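Local coordinates for protein carbohydrate kinase, FGGY (Rhodospirillum rubrum, PDB 3IFR) that probably phosphorylates D-xylulose with ATP, as a xylulose kinase of the FGGY carbohydrate kinase family, at residues A[85-90]-A[102-106]; A[159-165]-A[175-181]. One frame throughout, in Å; residues are numbered along the deposited sequence.

How the contacts relate
Contacts 1 and 2 follow one another along the chain, both within the N-terminal domain of the FGGY kinase, with centres about 11 Å apart. They touch along a seam where backbone atoms of 85-90 meet both backbone and side-chain atoms of contact 2. V90 N and C161 O are 2.8 Å apart where strand 90-92 runs antiparallel to strand 159-161, and the indole NE1 of W181 lies 2.8 Å from A88 O. Closer to the start of helix 163-172, S163 OG is 3.0 Å from M85 O. Segment 85-90 therefore has 102-106 as one neighbour and both segments of contact 2 as others. A phosphate ion, probably from the crystallisation liquor, lies about 4 Å from the side chain of P87; it may mark a pocket.

Contact 1 (A[85-90]-A[102-106]); sequences MLPAVV and SIQQS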
# COMPACT_ATOMS: atom_id res chain seq x y z
N MSE A 85 -7.89 -1.93 2.41
CA MSE A 85 -6.66 -2.07 3.19
C MSE A 85 -6.42 -3.53 3.65
O MSE A 85 -7.35 -4.31 3.78
CB MSE A 85 -6.66 -1.07 4.34
CG MSE A 85 -7.25 -1.58 5.66
SE MSE A 85 -9.18 -2.07 5.71
CE MSE A 85 -10.04 -0.30 6.02
N LEU A 86 -5.16 -3.90 3.86
CA LEU A 86 -4.83 -5.23 4.37
C LEU A 86 -3.49 -5.16 5.13
O LEU A 86 -2.73 -4.19 5.01
CB LEU A 86 -4.72 -6.26 3.21
CG LEU A 86 -3.51 -6.19 2.25
CD1 LEU A 86 -3.41 -7.42 1.34
CD2 LEU A 86 -3.55 -4.91 1.40
N PRO A 87 -3.20 -6.19 5.93
CA PRO A 87 -4.19 -7.22 6.28
C PRO A 87 -5.04 -6.73 7.45
O PRO A 87 -4.50 -6.42 8.52
CB PRO A 87 -3.34 -8.39 6.73
CG PRO A 87 -1.90 -8.01 6.44
CD PRO A 87 -1.85 -6.53 6.39
N ALA A 88 -6.36 -6.63 7.26
CA ALA A 88 -7.23 -6.31 8.35
C ALA A 88 -7.55 -7.68 8.93
O ALA A 88 -7.44 -8.71 8.24
CB ALA A 88 -8.48 -5.62 7.85
N VAL A 89 -7.88 -7.71 10.21
CA VAL A 89 -8.28 -8.95 10.86
C VAL A 89 -9.73 -8.84 11.26
O VAL A 89 -10.09 -8.07 12.16
CB VAL A 89 -7.43 -9.22 12.11
CG1 VAL A 89 -7.98 -10.42 12.89
CG2 VAL A 89 -5.95 -9.44 11.72
N VAL A 90 -10.56 -9.63 10.58
CA VAL A 90 -11.99 -9.75 10.84
C VAL A 90 -12.27 -11.17 11.32
O VAL A 90 -11.83 -12.13 10.65
CB VAL A 90 -12.79 -9.52 9.52
CG1 VAL A 90 -14.29 -9.67 9.76
CG2 VAL A 90 -12.50 -8.15 9.00
N SER A 102 -12.94 -5.04 13.81
CA SER A 102 -11.78 -5.35 12.99
C SER A 102 -10.54 -4.65 13.53
O SER A 102 -10.58 -3.45 13.83
CB SER A 102 -12.02 -4.91 11.55
OG SER A 102 -10.81 -4.83 10.82
N ILE A 103 -9.45 -5.39 13.59
CA ILE A 103 -8.14 -4.82 13.94
C ILE A 103 -7.41 -4.50 12.63
O ILE A 103 -7.12 -5.40 11.83
CB ILE A 103 -7.30 -5.78 14.85
CG1 ILE A 103 -8.12 -6.25 16.06
CG2 ILE A 103 -6.04 -5.10 15.31
CD1 ILE A 103 -7.50 -7.44 16.89
N GLN A 104 -7.13 -3.20 12.43
CA GLN A 104 -6.45 -2.68 11.23
C GLN A 104 -4.93 -2.99 11.15
O GLN A 104 -4.32 -3.38 12.14
CB GLN A 104 -6.69 -1.18 11.16
CG GLN A 104 -8.15 -0.87 11.32
CD GLN A 104 -9.00 -1.56 10.23
OE1 GLN A 104 -9.86 -2.36 10.53
NE2 GLN A 104 -8.75 -1.25 8.98
N GLN A 105 -4.30 -2.81 9.98
CA GLN A 105 -2.86 -3.04 9.91
C GLN A 105 -1.99 -2.00 10.61
O GLN A 105 -0.92 -2.29 11.07
CB GLN A 105 -2.34 -3.29 8.48
CG GLN A 105 -3.17 -2.75 7.37
CD GLN A 105 -3.55 -1.32 7.57
OE1 GLN A 105 -2.69 -0.43 7.57
NE2 GLN A 105 -4.86 -1.05 7.70
N SER A 106 -2.46 -0.79 10.73
CA SER A 106 -1.70 0.14 11.56
C SER A 106 -1.79 -0.17 13.07
O SER A 106 -1.18 0.53 13.86
CB SER A 106 -2.20 1.54 11.32
OG SER A 106 -3.61 1.56 11.46
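V89 and I103 form a single antiparallel bridge, a hydrogen-bonded pair joining the segment that follows strand 77-84 to the short strand 102-103 in the actin-like N-terminal domain of the FGGY kinase. Two backbone bonds define it: V89 N donates to I103 O at 2.9 Å, with 159° at the hydrogen, and I103 N returns a bond to V89 O at 3.1 Å. S102 also bonds through its backbone to E50, since strand 102-103 pairs antiparallel with strand 49-50.

The apolar contacts are modest. The CB atoms of V89 and I103 lie 4.4 Å apart, and both side chains also touch K142 of helix 139-149. P87, which follows a cis peptide bond, sets its CD 3.9 Å from Q105 CB, the two side chains crossing at about a right angle.

Amide ends supply the next group of contacts, both against the selenomethionine M85. Its chain is bent at chi2 (-64°) and chi3, which brings SE to 3.4 Å from Q104 NE2, while the Q105 amide, whose exact placement is doubtful, packs beside CG. These are packing contacts, not hydrogen bonds. An alanine in place of Q105 would remove that amide and would probably open a gap beside M85 CG, with Q104 alone of this segment then packing against the selenomethionine.

The rotation of the Q104 amide is settled within its own segment: S102 OG donates to OE1 at 2.7 Å, which leaves NE2 turned to the selenium side. That donor lies 26° from the amide carbonyl plane. S102 CA adds a CA-H...O contact to V89 O at 3.3 Å.

Contact 2 (A[159-165]-A[175-181]); sequences TVCGSYD and RVVDRNW
The indole of W181 lies with one face against the backbone of C161 and G162. C161 CA stands 3.8 Å from the centroid of the six-membered ring, 26° off the ring normal, a CH-pi contact over the face; G162 N sits over the same face nearer the rim. With CG anti to the backbone N (chi1 -179°), W181 reaches across to this backbone, and its NE1 is engaged by A88 O, beyond the two segments. V160 CG2 meets the ring at CH2, crossing at about a right angle.

D165 also comes over that face. Its carboxylate plane is perpendicular to the indole, and OD2 lies 3.4 Å from W181 CG. The same OD2 uses its anti lone pair to accept from G162 N at 3.0 Å: D165, third residue of helix 163-172, bonds back to the N-cap N-H, the bond that a capping box pairs with one from the N-cap side chain, which glycine lacks. OD1 accepts from D178 N at 2.9 Å in a nearly straight bond (170°), met from above the carboxylate plane. D178 is the N-cap of helix 179-185, its OD1 accepting from N180 N, so D165 ties two helix starts together.

The second oxygen of D178, OD2, receives Y164 OH at 2.6 Å, at the edge of the phenol ring and on the anti side of the carboxylate.

At the far end R175, extended from CG to NE, grips T159 side-on: NH2 (2.9 Å) and NE (3.0 Å) both donate to OG1, which lies in the guanidinium plane. NH2 also bonds S208 O.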
# COMPACT_ATOMS: atom_id res chain seq x y z
N THR A 159 -14.24 -18.26 11.16
CA THR A 159 -13.61 -17.66 9.98
C THR A 159 -12.81 -16.42 10.36
O THR A 159 -13.28 -15.50 11.08
CB THR A 159 -14.69 -17.27 8.94
OG1 THR A 159 -15.43 -18.43 8.53
CG2 THR A 159 -14.09 -16.58 7.73
N VAL A 160 -11.58 -16.38 9.86
CA VAL A 160 -10.77 -15.19 9.95
C VAL A 160 -10.46 -14.76 8.51
O VAL A 160 -10.13 -15.61 7.66
CB VAL A 160 -9.47 -15.43 10.74
CG1 VAL A 160 -8.66 -16.62 10.14
CG2 VAL A 160 -8.63 -14.17 10.76
N CYS A 161 -10.64 -13.46 8.26
CA CYS A 161 -10.47 -12.88 6.94
C CYS A 161 -10.17 -11.38 7.01
O CYS A 161 -10.11 -10.83 8.11
CB CYS A 161 -11.71 -13.13 6.07
SG CYS A 161 -13.21 -12.24 6.59
N GLY A 162 -10.03 -10.73 5.86
CA GLY A 162 -9.64 -9.34 5.82
C GLY A 162 -10.85 -8.52 5.47
O GLY A 162 -11.95 -9.06 5.39
N SER A 163 -10.66 -7.22 5.23
CA SER A 163 -11.79 -6.32 5.09
C SER A 163 -12.52 -6.58 3.80
O SER A 163 -13.70 -6.87 3.82
CB SER A 163 -11.33 -4.88 5.11
OG SER A 163 -10.34 -4.72 4.10
N TYR A 164 -11.83 -6.49 2.68
CA TYR A 164 -12.49 -6.69 1.39
C TYR A 164 -12.92 -8.18 1.24
O TYR A 164 -13.93 -8.47 0.56
CB TYR A 164 -11.65 -6.09 0.19
CG TYR A 164 -10.22 -6.62 0.03
CD1 TYR A 164 -9.97 -7.87 -0.61
CD2 TYR A 164 -9.14 -5.92 0.54
CE1 TYR A 164 -8.66 -8.38 -0.72
CE2 TYR A 164 -7.85 -6.40 0.42
CZ TYR A 164 -7.60 -7.62 -0.20
OH TYR A 164 -6.30 -8.09 -0.30
N ASP A 165 -12.21 -9.11 1.88
CA ASP A 165 -12.72 -10.51 1.85
C ASP A 165 -14.12 -10.58 2.47
O ASP A 165 -15.03 -11.29 2.01
CB ASP A 165 -11.81 -11.46 2.62
CG ASP A 165 -10.37 -11.45 2.14
OD1 ASP A 165 -10.13 -11.51 0.92
OD2 ASP A 165 -9.46 -11.44 3.02
N ARG A 175 -16.98 -18.28 0.29
CA ARG A 175 -16.10 -18.13 1.43
C ARG A 175 -14.64 -18.29 1.00
O ARG A 175 -14.16 -19.39 0.90
CB ARG A 175 -16.46 -19.15 2.48
CG ARG A 175 -15.98 -18.84 3.89
CD ARG A 175 -16.12 -20.11 4.76
NE ARG A 175 -15.41 -20.00 6.02
CZ ARG A 175 -14.34 -20.71 6.31
NH1 ARG A 175 -13.86 -21.56 5.43
NH2 ARG A 175 -13.76 -20.57 7.48
N VAL A 176 -13.94 -17.18 0.71
CA VAL A 176 -12.53 -17.25 0.33
C VAL A 176 -11.79 -16.05 0.87
O VAL A 176 -12.40 -15.09 1.31
CB VAL A 176 -12.32 -17.30 -1.21
CG1 VAL A 176 -13.09 -18.49 -1.85
CG2 VAL A 176 -12.62 -15.93 -1.88
N VAL A 177 -10.46 -16.10 0.85
CA VAL A 177 -9.68 -14.88 1.00
C VAL A 177 -8.71 -14.66 -0.17
O VAL A 177 -8.26 -15.62 -0.80
CB VAL A 177 -8.92 -14.87 2.33
CG1 VAL A 177 -9.90 -14.77 3.44
CG2 VAL A 177 -8.05 -16.10 2.46
N ASP A 178 -8.40 -13.40 -0.47
CA ASP A 178 -7.34 -13.03 -1.39
C ASP A 178 -6.05 -13.76 -0.96
O ASP A 178 -5.70 -13.79 0.26
CB ASP A 178 -7.14 -11.51 -1.28
CG ASP A 178 -6.18 -10.94 -2.31
OD1 ASP A 178 -5.63 -11.68 -3.14
OD2 ASP A 178 -5.98 -9.70 -2.26
N ARG A 179 -5.38 -14.37 -1.94
CA ARG A 179 -4.01 -14.84 -1.79
C ARG A 179 -3.19 -13.79 -1.02
O ARG A 179 -2.36 -14.12 -0.19
CB ARG A 179 -3.33 -15.00 -3.18
CG ARG A 179 -3.75 -16.22 -4.04
CD ARG A 179 -2.81 -16.42 -5.30
NE ARG A 179 -2.74 -15.21 -6.16
CZ ARG A 179 -2.06 -15.10 -7.31
NH1 ARG A 179 -2.08 -13.97 -7.98
NH2 ARG A 179 -1.39 -16.13 -7.81
N ASN A 180 -3.37 -12.53 -1.37
CA ASN A 180 -2.47 -11.52 -0.82
C ASN A 180 -2.76 -11.23 0.66
O ASN A 180 -1.85 -10.94 1.44
CB ASN A 180 -2.55 -10.26 -1.67
CG ASN A 180 -1.50 -10.23 -2.80
OD1 ASN A 180 -0.34 -10.65 -2.63
ND2 ASN A 180 -1.91 -9.70 -3.96
N TRP A 181 -4.04 -11.29 1.04
CA TRP A 181 -4.37 -11.21 2.45
C TRP A 181 -3.65 -12.37 3.20
O TRP A 181 -2.98 -12.14 4.23
CB TRP A 181 -5.90 -11.24 2.65
CG TRP A 181 -6.27 -11.14 4.07
CD1 TRP A 181 -6.47 -9.99 4.79
CD2 TRP A 181 -6.47 -12.22 4.98
NE1 TRP A 181 -6.77 -10.30 6.09
CE2 TRP A 181 -6.79 -11.67 6.23
CE3 TRP A 181 -6.42 -13.63 4.86
CZ2 TRP A 181 -7.03 -12.46 7.36
CZ3 TRP A 181 -6.68 -14.40 5.96
CH2 TRP A 181 -6.97 -13.83 7.20